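Local coordinates for protein xyloglucan-specific endo-beta-1,4-glucanase BoGH5A (Bacteroides ovatus, PDB 3ZMR) that cleaves the beta-1,4-glucan backbone of xyloglucan internally, with retention of anomeric configuration, releasing xyloglucan oligosaccharides in a gut bacterium, at residues Y14-F19 with I86-Q91; E42-S47 with R71-T76; S415-I420 with A456-A461. All blocks are in the same frame, centred on the assembly; numbering follows the deposited sequence.

Contact 1. Residues Y14-F19 with I86-Q91; sequences YRNLEF and IINVKQ. With EDO (1,2-ethanediol), chain I.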
loop_
_atom_site.group_PDB
_atom_site.type_symbol
_atom_site.label_atom_id
_atom_site.label_comp_id
_atom_site.label_asym_id
_atom_site.label_seq_id
_atom_site.Cartn_x
_atom_site.Cartn_y
_atom_site.Cartn_z
ATOM N N TYR A 14 10.314 -1.362 -38.801
ATOM C CA TYR A 14 9.053 -1.698 -38.108
ATOM C C TYR A 14 8.649 -3.174 -38.163
ATOM O O TYR A 14 7.605 -3.533 -37.638
ATOM C CB TYR A 14 7.882 -0.854 -38.644
ATOM C CG TYR A 14 8.085 0.636 -38.566
ATOM C CD1 TYR A 14 8.429 1.250 -37.367
ATOM C CD2 TYR A 14 7.961 1.441 -39.702
ATOM C CE1 TYR A 14 8.614 2.626 -37.286
ATOM C CE2 TYR A 14 8.148 2.822 -39.635
ATOM C CZ TYR A 14 8.466 3.411 -38.421
ATOM O OH TYR A 14 8.647 4.765 -38.337
ATOM N N ARG A 15 9.495 -4.037 -38.739
ATOM C CA ARG A 15 9.101 -5.417 -39.030
ATOM C C ARG A 15 9.321 -6.359 -37.831
ATOM O O ARG A 15 8.748 -7.459 -37.758
ATOM C CB ARG A 15 9.874 -5.940 -40.238
ATOM C CG ARG A 15 9.649 -5.152 -41.520
ATOM C CD ARG A 15 8.251 -5.331 -42.057
ATOM N NE ARG A 15 8.101 -4.748 -43.398
ATOM C CZ ARG A 15 8.096 -5.435 -44.538
ATOM N NH1 ARG A 15 8.240 -6.758 -44.535
ATOM N NH2 ARG A 15 7.924 -4.799 -45.693
ATOM N N ASN A 16 10.149 -5.903 -36.898
ATOM C CA ASN A 16 10.503 -6.688 -35.717
ATOM C C ASN A 16 10.557 -5.787 -34.494
ATOM O O ASN A 16 11.578 -5.182 -34.192
ATOM C CB ASN A 16 11.841 -7.409 -35.922
ATOM C CG ASN A 16 11.790 -8.389 -37.081
ATOM O OD1 ASN A 16 11.306 -9.525 -36.944
ATOM N ND2 ASN A 16 12.255 -7.944 -38.238
ATOM N N LEU A 17 9.420 -5.695 -33.819
ATOM C CA LEU A 17 9.275 -4.804 -32.669
ATOM C C LEU A 17 9.601 -5.541 -31.357
ATOM O O LEU A 17 9.249 -6.721 -31.174
ATOM C CB LEU A 17 7.836 -4.268 -32.607
ATOM C CG LEU A 17 7.325 -3.502 -33.834
ATOM C CD1 LEU A 17 5.870 -3.102 -33.653
ATOM C CD2 LEU A 17 8.210 -2.309 -34.210
ATOM N N GLU A 18 10.182 -4.786 -30.432
ATOM C CA GLU A 18 10.605 -5.279 -29.117
ATOM C C GLU A 18 10.042 -4.359 -28.035
ATOM O O GLU A 18 10.270 -3.140 -28.085
ATOM C CB GLU A 18 12.145 -5.298 -29.007
ATOM C CG GLU A 18 12.865 -6.030 -30.127
ATOM C CD GLU A 18 13.117 -7.502 -29.865
ATOM O OE1 GLU A 18 13.036 -7.951 -28.703
ATOM O OE2 GLU A 18 13.413 -8.216 -30.844
ATOM N N PHE A 19 9.389 -4.979 -27.034
ATOM C CA PHE A 19 8.820 -4.261 -25.893
ATOM C C PHE A 19 9.371 -4.874 -24.598
ATOM O O PHE A 19 9.583 -6.092 -24.501
ATOM C CB PHE A 19 7.302 -4.381 -25.885
ATOM C CG PHE A 19 6.601 -3.670 -27.020
ATOM C CD1 PHE A 19 6.491 -4.240 -28.276
ATOM C CD2 PHE A 19 5.995 -2.448 -26.809
ATOM C CE1 PHE A 19 5.814 -3.578 -29.302
ATOM C CE2 PHE A 19 5.337 -1.778 -27.814
ATOM C CZ PHE A 19 5.231 -2.346 -29.063
ATOM N N ILE A 86 3.722 -8.921 -42.329
ATOM C CA ILE A 86 3.534 -9.524 -41.010
ATOM C C ILE A 86 4.692 -9.128 -40.112
ATOM O O ILE A 86 5.842 -9.534 -40.331
ATOM C CB ILE A 86 3.348 -11.053 -41.071
ATOM C CG1 ILE A 86 2.170 -11.369 -42.013
ATOM C CG2 ILE A 86 3.082 -11.577 -39.663
ATOM C CD1 ILE A 86 1.885 -12.831 -42.264
ATOM N N ILE A 87 4.360 -8.300 -39.128
ATOM C CA ILE A 87 5.319 -7.737 -38.186
ATOM C C ILE A 87 5.425 -8.646 -36.952
ATOM O O ILE A 87 4.435 -9.103 -36.419
ATOM C CB ILE A 87 4.839 -6.324 -37.751
ATOM C CG1 ILE A 87 4.807 -5.368 -38.949
ATOM C CG2 ILE A 87 5.675 -5.786 -36.587
ATOM C CD1 ILE A 87 4.009 -4.089 -38.721
ATOM N N ASN A 88 6.655 -8.917 -36.532
ATOM C CA ASN A 88 6.907 -9.654 -35.288
ATOM C C ASN A 88 6.884 -8.682 -34.100
ATOM O O ASN A 88 7.431 -7.581 -34.198
ATOM C CB ASN A 88 8.281 -10.344 -35.314
ATOM C CG ASN A 88 8.347 -11.510 -36.308
ATOM O OD1 ASN A 88 7.508 -12.415 -36.290
ATOM N ND2 ASN A 88 9.349 -11.471 -37.186
ATOM N N VAL A 89 6.265 -9.130 -33.004
ATOM C CA VAL A 89 6.282 -8.446 -31.714
ATOM C C VAL A 89 6.770 -9.395 -30.626
ATOM O O VAL A 89 6.211 -10.482 -30.431
ATOM C CB VAL A 89 4.877 -7.920 -31.335
ATOM C CG1 VAL A 89 4.898 -7.230 -29.968
ATOM C CG2 VAL A 89 4.386 -6.969 -32.415
ATOM N N LYS A 90 7.804 -8.956 -29.916
ATOM C CA LYS A 90 8.361 -9.727 -28.797
ATOM C C LYS A 90 8.321 -8.828 -27.566
ATOM O O LYS A 90 8.768 -7.683 -27.606
ATOM C CB LYS A 90 9.806 -10.142 -29.070
ATOM C CG LYS A 90 10.429 -11.003 -27.969
ATOM C CD LYS A 90 11.864 -11.398 -28.301
ATOM C CE LYS A 90 11.942 -12.298 -29.516
ATOM N NZ LYS A 90 13.362 -12.627 -29.835
ATOM N N GLN A 91 7.798 -9.377 -26.483
ATOM C CA GLN A 91 7.743 -8.692 -25.196
ATOM C C GLN A 91 8.461 -9.522 -24.118
ATOM O O GLN A 91 8.132 -10.679 -23.901
ATOM C CB GLN A 91 6.308 -8.419 -24.779
ATOM C CG GLN A 91 6.251 -7.599 -23.503
ATOM C CD GLN A 91 4.851 -7.225 -23.054
ATOM O OE1 GLN A 91 3.875 -7.946 -23.298
ATOM N NE2 GLN A 91 4.753 -6.101 -22.319
HETATM C C1 EDO I . 7.506 6.758 -35.999
HETATM O O1 EDO I . 8.798 6.323 -36.457
HETATM C C2 EDO I . 7.697 7.417 -34.646
HETATM O O2 EDO I . 8.404 8.619 -34.838
HETATM O O HOH W 1 8.449 -9.438 -39.859
#
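The Phe19 ring turns an edge to the backbone O of Lys90, which lies near the ring plane, while Val89 meets the ring obliquely, its CG1 3.8 Å from CD1. Ser24 and Gln26 of strand 24-31 and Ile60 and Val62 of strand 55-62 also touch the Phe19 side chain, which fills space between the two sheets. At the Tyr14 ring, O1 of an ethanediol, probably from the crystallisation liquor, lies in plane at the edge by OH, but so close that the bond is doubtful. The amides of Asn16 and Asn88 lie side by side, their planes 32° apart. Asn88 ND2 gives a nearly straight bond (171° at the hydrogen) to Asn16 OD1, 2.8 Å away and in the Asn88 amide plane. Paired positions put both side chains on one face of the sheet; with CG of each beside its own backbone N, the amides run alongside each other.

In the main chain, strand 16-19 pairs in parallel with strand 85-91. Asn88 N bonds to Arg15 O, Leu17 N to Asn88 O, Lys90 N to Leu17 O at 2.9 Å, and Phe19 N to Lys90 O. Ile87 CG2 presses to 3.1 Å from Tyr14 O and packs 3.9 Å from Leu17 CG. Glu18 and Lys90 run alongside each other on the asparagine face, but Glu18 OE2 and Lys90 NZ stay 4.5 Å apart, too far for a salt bridge.

The chemistry thus separates by face: Leu17, Phe19, Ile87 and Val89 seal the edge of the BACON sandwich, while amides and charges meet solvent. Backbone bonds hold the edge strand 16-19; the Asn16-Asn88 bond and the apolar packing are sensitive to which residues stand opposite and probably help set the register.

Contact 2. Residues E42-S47 with R71-T76; sequences ESWCKS and RTATVT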
loop_
_atom_site.group_PDB
_atom_site.type_symbol
_atom_site.label_atom_id
_atom_site.label_comp_id
_atom_site.label_asym_id
_atom_site.label_seq_id
_atom_site.Cartn_x
_atom_site.Cartn_y
_atom_site.Cartn_z
ATOM N N GLU A 42 -2.673 -11.786 -30.877
ATOM C CA GLU A 42 -2.801 -11.938 -29.419
ATOM C C GLU A 42 -3.514 -10.727 -28.808
ATOM O O GLU A 42 -3.264 -9.594 -29.206
ATOM C CB GLU A 42 -1.432 -12.110 -28.743
ATOM C CG GLU A 42 -0.599 -13.283 -29.242
ATOM C CD GLU A 42 -1.159 -14.645 -28.851
ATOM O OE1 GLU A 42 -2.074 -14.735 -27.998
ATOM O OE2 GLU A 42 -0.651 -15.640 -29.389
ATOM N N SER A 43 -4.366 -10.987 -27.831
ATOM C CA SER A 43 -5.210 -9.961 -27.213
ATOM C C SER A 43 -4.410 -8.918 -26.448
ATOM O O SER A 43 -4.881 -7.804 -26.273
ATOM C CB SER A 43 -6.258 -10.599 -26.292
ATOM O OG SER A 43 -5.652 -11.305 -25.226
ATOM N N TRP A 44 -3.194 -9.271 -26.026
ATOM C CA TRP A 44 -2.338 -8.323 -25.257
ATOM C C TRP A 44 -1.552 -7.344 -26.148
ATOM O O TRP A 44 -0.886 -6.422 -25.666
ATOM C CB TRP A 44 -1.347 -9.063 -24.335
ATOM C CG TRP A 44 -0.453 -10.091 -25.034
ATOM C CD1 TRP A 44 -0.688 -11.449 -25.121
ATOM C CD2 TRP A 44 0.772 -9.860 -25.764
ATOM N NE1 TRP A 44 0.311 -12.061 -25.822
ATOM C CE2 TRP A 44 1.212 -11.125 -26.245
ATOM C CE3 TRP A 44 1.556 -8.718 -26.045
ATOM C CZ2 TRP A 44 2.378 -11.282 -26.989
ATOM C CZ3 TRP A 44 2.734 -8.878 -26.798
ATOM C CH2 TRP A 44 3.138 -10.169 -27.240
ATOM N N CYS A 45 -1.628 -7.562 -27.449
ATOM C CA CYS A 45 -1.011 -6.723 -28.450
ATOM C C CYS A 45 -2.124 -6.085 -29.291
ATOM O O CYS A 45 -2.909 -6.772 -29.948
ATOM C CB CYS A 45 -0.073 -7.552 -29.326
ATOM S SG CYS A 45 0.780 -6.610 -30.603
ATOM N N LYS A 46 -2.212 -4.764 -29.222
ATOM C CA LYS A 46 -3.274 -4.026 -29.904
ATOM C C LYS A 46 -2.722 -3.032 -30.919
ATOM O O LYS A 46 -1.704 -2.394 -30.706
ATOM C CB LYS A 46 -4.190 -3.316 -28.893
ATOM C CG LYS A 46 -5.109 -4.252 -28.099
ATOM C CD LYS A 46 -6.073 -5.032 -28.990
ATOM C CE LYS A 46 -6.947 -5.983 -28.189
ATOM N NZ LYS A 46 -7.576 -7.023 -29.050
ATOM N N SER A 47 -3.440 -2.914 -32.021
ATOM C CA SER A 47 -3.250 -1.857 -33.019
ATOM C C SER A 47 -4.270 -0.752 -32.782
ATOM O O SER A 47 -5.445 -1.016 -32.513
ATOM C CB SER A 47 -3.427 -2.388 -34.445
ATOM O OG SER A 47 -3.364 -1.348 -35.397
ATOM N N ARG A 71 7.014 -13.353 -24.341
ATOM C CA ARG A 71 5.880 -13.684 -25.196
ATOM C C ARG A 71 5.992 -12.992 -26.544
ATOM O O ARG A 71 6.631 -11.941 -26.688
ATOM C CB ARG A 71 4.539 -13.380 -24.530
ATOM C CG ARG A 71 4.330 -11.941 -24.081
ATOM C CD ARG A 71 3.057 -11.847 -23.258
ATOM N NE ARG A 71 2.718 -10.448 -22.940
ATOM C CZ ARG A 71 1.642 -10.064 -22.249
ATOM N NH1 ARG A 71 0.779 -10.955 -21.783
ATOM N NH2 ARG A 71 1.420 -8.776 -22.011
ATOM N N THR A 72 5.348 -13.608 -27.525
ATOM C CA THR A 72 5.402 -13.132 -28.896
ATOM C C THR A 72 4.021 -13.054 -29.544
ATOM O O THR A 72 3.074 -13.734 -29.161
ATOM C CB THR A 72 6.301 -14.021 -29.778
ATOM O OG1 THR A 72 5.761 -15.355 -29.843
ATOM C CG2 THR A 72 7.753 -14.044 -29.250
ATOM N N ALA A 73 3.936 -12.179 -30.526
ATOM C CA ALA A 73 2.730 -11.997 -31.318
ATOM C C ALA A 73 3.120 -11.545 -32.722
ATOM O O ALA A 73 4.297 -11.241 -33.026
ATOM C CB ALA A 73 1.839 -10.959 -30.680
ATOM N N THR A 74 2.120 -11.543 -33.595
ATOM C CA THR A 74 2.281 -10.893 -34.899
ATOM C C THR A 74 1.217 -9.821 -35.090
ATOM O O THR A 74 0.156 -9.838 -34.448
ATOM C CB THR A 74 2.215 -11.887 -36.077
ATOM O OG1 THR A 74 0.941 -12.539 -36.071
ATOM C CG2 THR A 74 3.319 -12.908 -35.978
ATOM N N VAL A 75 1.552 -8.878 -35.957
ATOM C CA VAL A 75 0.636 -7.854 -36.453
ATOM C C VAL A 75 0.633 -7.996 -37.975
ATOM O O VAL A 75 1.688 -7.914 -38.632
ATOM C CB VAL A 75 1.108 -6.436 -36.047
ATOM C CG1 VAL A 75 0.183 -5.372 -36.621
ATOM C CG2 VAL A 75 1.166 -6.306 -34.519
ATOM N N THR A 76 -0.557 -8.216 -38.524
ATOM C CA THR A 76 -0.721 -8.464 -39.951
ATOM C C THR A 76 -1.385 -7.291 -40.623
ATOM O O THR A 76 -2.511 -6.910 -40.270
ATOM C CB THR A 76 -1.556 -9.732 -40.164
ATOM O OG1 THR A 76 -0.816 -10.836 -39.649
ATOM C CG2 THR A 76 -1.851 -9.994 -41.661
#
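Trp44 lies flat under the guanidinium of Arg71, the planes only 4° apart and the group centres 3.7 Å from each other. This stack closes one end of the BACON beta-sandwich, where the type I turn from Glu42 to Cys45 leads into strand 45-47 of one sheet and residues 71-76 form a strand of the other. The two side chains slide past each other in opposite directions. Arg71 NE sits over the middle of the indole, 3.5 Å from Trp44 CD2, and CZ stands over the five-membered ring in a cation-pi contact. Further back, Arg71 CD makes a CH-pi contact with the same ring, 3.8 Å from its centroid, so both the aliphatic and the charged parts of the chain are used.

An arginine suits this place because its edge remains available while its face is covered: NE hydrogen-bonds to Gln91 OE1, and NH2 makes a weak bond to Glu63 O. These bonds would help hold the guanidinium parallel to the ring. Its chi1 of 57° sets CG between the backbone N and the carbonyl carbon, and from there the chain runs extended to NE along the indole.

The opposite indole face is covered toward its rim by Glu42 CB and Cys45 CB, neighbours brought round by the turn, which is itself closed by a bond from Cys45 N to Glu42 O, 3.1 Å. Ala73, with nothing beyond CB, leaves room for the tryptophan: its CB is 3.7 Å from Trp44 CZ2 and also touches Glu42 CG. Deeper between the sheets the contact becomes purely apolar, Cys45 SG meeting Val75 CG2 at 3.9 Å. At the rim of the ring, near its plane, Trp44 CZ2 comes to 3.3 Å from Thr72 O.

Contact 3. Residues S415-I420 with A456-A461; sequences SRNDYI and AASIAA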
loop_
_atom_site.group_PDB
_atom_site.type_symbol
_atom_site.label_atom_id
_atom_site.label_comp_id
_atom_site.label_asym_id
_atom_site.label_seq_id
_atom_site.Cartn_x
_atom_site.Cartn_y
_atom_site.Cartn_z
ATOM N N SER A 415 -19.767 3.279 22.610
ATOM C CA SER A 415 -19.823 3.399 21.161
ATOM C C SER A 415 -18.460 3.045 20.565
ATOM O O SER A 415 -18.398 2.376 19.538
ATOM C CB SER A 415 -20.179 4.829 20.767
ATOM O OG SER A 415 -21.576 5.085 20.949
ATOM N N ARG A 416 -17.387 3.568 21.142
ATOM C CA ARG A 416 -16.030 3.266 20.632
ATOM C C ARG A 416 -15.819 1.768 20.613
ATOM O O ARG A 416 -15.308 1.181 19.633
ATOM C CB ARG A 416 -14.897 3.877 21.451
ATOM C CG ARG A 416 -14.885 5.382 21.472
ATOM C CD ARG A 416 -13.712 5.839 22.319
ATOM N NE ARG A 416 -12.418 5.561 21.677
ATOM C CZ ARG A 416 -11.595 4.563 22.003
ATOM N NH1 ARG A 416 -11.855 3.722 23.000
ATOM N NH2 ARG A 416 -10.475 4.412 21.280
ATOM N N ASN A 417 -16.132 1.109 21.714
ATOM C CA ASN A 417 -15.893 -0.337 21.824
ATOM C C ASN A 417 -16.813 -1.180 20.939
ATOM O O ASN A 417 -16.383 -2.177 20.347
ATOM C CB ASN A 417 -15.892 -0.757 23.287
ATOM C CG ASN A 417 -14.701 -0.195 24.020
ATOM O OD1 ASN A 417 -13.617 -0.003 23.420
ATOM N ND2 ASN A 417 -14.879 0.116 25.289
ATOM N N ASP A 418 -18.050 -0.740 20.762
ATOM C CA ASP A 418 -18.994 -1.389 19.834
ATOM C C ASP A 418 -18.430 -1.282 18.404
ATOM O O ASP A 418 -18.444 -2.241 17.627
ATOM C CB ASP A 418 -20.391 -0.736 19.916
ATOM C CG ASP A 418 -21.126 -1.064 21.201
ATOM O OD1 ASP A 418 -20.692 -1.976 21.975
ATOM O OD2 ASP A 418 -22.160 -0.393 21.417
ATOM N N TYR A 419 -17.952 -0.093 18.065
ATOM C CA TYR A 419 -17.406 0.208 16.739
ATOM C C TYR A 419 -16.143 -0.644 16.451
ATOM O O TYR A 419 -16.017 -1.279 15.413
ATOM C CB TYR A 419 -17.057 1.714 16.622
ATOM C CG TYR A 419 -16.370 2.074 15.331
ATOM C CD1 TYR A 419 -17.101 2.370 14.201
ATOM C CD2 TYR A 419 -14.991 2.104 15.253
ATOM C CE1 TYR A 419 -16.497 2.666 13.006
ATOM C CE2 TYR A 419 -14.358 2.455 14.066
ATOM C CZ TYR A 419 -15.110 2.738 12.942
ATOM O OH TYR A 419 -14.479 3.018 11.728
ATOM N N ILE A 420 -15.227 -0.637 17.390
ATOM C CA ILE A 420 -13.998 -1.405 17.313
ATOM C C ILE A 420 -14.281 -2.875 17.093
ATOM O O ILE A 420 -13.713 -3.514 16.180
ATOM C CB ILE A 420 -13.107 -1.194 18.574
ATOM C CG1 ILE A 420 -12.509 0.221 18.575
ATOM C CG2 ILE A 420 -11.984 -2.229 18.629
ATOM C CD1 ILE A 420 -11.885 0.649 19.889
ATOM N N ALA A 456 -7.977 -1.643 28.829
ATOM C CA ALA A 456 -8.379 -3.042 28.832
ATOM C C ALA A 456 -9.692 -3.267 28.103
ATOM O O ALA A 456 -9.854 -4.269 27.409
ATOM C CB ALA A 456 -8.448 -3.554 30.258
ATOM N N ALA A 457 -10.643 -2.350 28.245
ATOM C CA ALA A 457 -11.962 -2.521 27.627
ATOM C C ALA A 457 -11.868 -2.495 26.088
ATOM O O ALA A 457 -12.506 -3.285 25.410
ATOM C CB ALA A 457 -12.964 -1.463 28.135
ATOM N N SER A 458 -11.054 -1.597 25.556
ATOM C CA SER A 458 -10.879 -1.522 24.100
ATOM C C SER A 458 -10.022 -2.683 23.550
ATOM O O SER A 458 -10.327 -3.204 22.471
ATOM C CB SER A 458 -10.288 -0.191 23.704
ATOM O OG SER A 458 -11.154 0.876 24.033
ATOM N N ILE A 459 -9.000 -3.113 24.294
ATOM C CA ILE A 459 -8.269 -4.338 23.939
ATOM C C ILE A 459 -9.259 -5.496 23.881
ATOM O O ILE A 459 -9.260 -6.312 22.925
ATOM C CB ILE A 459 -7.110 -4.651 24.893
ATOM C CG1 ILE A 459 -6.044 -3.546 24.819
ATOM C CG2 ILE A 459 -6.522 -6.021 24.568
ATOM C CD1 ILE A 459 -5.007 -3.613 25.916
ATOM N N ALA A 460 -10.101 -5.603 24.907
ATOM C CA ALA A 460 -11.103 -6.684 24.964
ATOM C C ALA A 460 -12.085 -6.623 23.787
ATOM O O ALA A 460 -12.516 -7.673 23.275
ATOM C CB ALA A 460 -11.848 -6.678 26.287
ATOM N N ALA A 461 -12.445 -5.417 23.330
ATOM C CA ALA A 461 -13.338 -5.257 22.177
ATOM C C ALA A 461 -12.700 -5.845 20.901
ATOM O O ALA A 461 -13.345 -6.512 20.090
ATOM C CB ALA A 461 -13.671 -3.796 21.963
HETATM O O HOH W 2 -12.806 1.761 26.795
#
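Ser458 OG joins the two helices: it donates to Asn417 OD1, 2.7 Å away, and accepts from Arg416 NH1 at 3.1 Å. The first bond lies in the asparagine carbonyl plane, on a lone pair. The second is rather bent, 141° at the hydrogen, although the hydroxyl lies near the guanidinium plane, at the edge of that group. A water takes a hydrogen from Asn417 ND2 at 3.0 Å and gives a weak bond to Ser458 OG. Both ends of the asparagine amide are therefore used, and the buried hydroxyl both donates and accepts, a task for which serine is small enough.

Arg416 is buried: NE bonds to Thr399 O and NH2 to Pro398 O, so the three nitrogens of the guanidinium each meet a neutral oxygen. The chain bends at chi3 (70°), bringing the guanidinium round toward the partner helix. The Arg416 side chain is about 9 Å from that of the substrate-binding Trp437, near the sugar site without touching it.

Alanine permits close approach of the backbones beyond this polar group. Ala461 CB rests 3.5 Å from Asn417 O, and Ile420 CG2 packs on it from the next turn at 4.1 Å. The local axes of 415-420 and 456-461 come within 8.8 Å and run in nearly the same direction, 24° apart.

These are helices of a TIM barrel: helix 406-429 connects strand 391-396 to strand 433-436, and helix 456-471 follows that last strand. Arg416 and Ile420 also touch Tyr436 of strand 433-436, placing helix 406-429 against the barrel wall, with helix 456-471 packed beside it.

How the contacts relate
Contacts 1 and 2 belong to the BACON domain and share one sheet, in which strands 85-91 and 71-78 are antiparallel neighbours; contact 3 lies in the catalytic barrel, centre to centre about 60 Å from contact 1 and about 55 Å from contact 2. The first two are tied through their shared strands, by backbone bonds such as that between Ile87 and Val75 and by the Gln91-Arg71 bond. Contact 1, partly buried, joins strands within a sheet chiefly through main-chain bonds, with one amide-amide bond on its exposed face; contact 2, also partly buried, joins two sheets mainly through side-chain packing and the cation-pi stack. Contact 3 is the most buried, and there side-chain polar groups satisfy one another between helices.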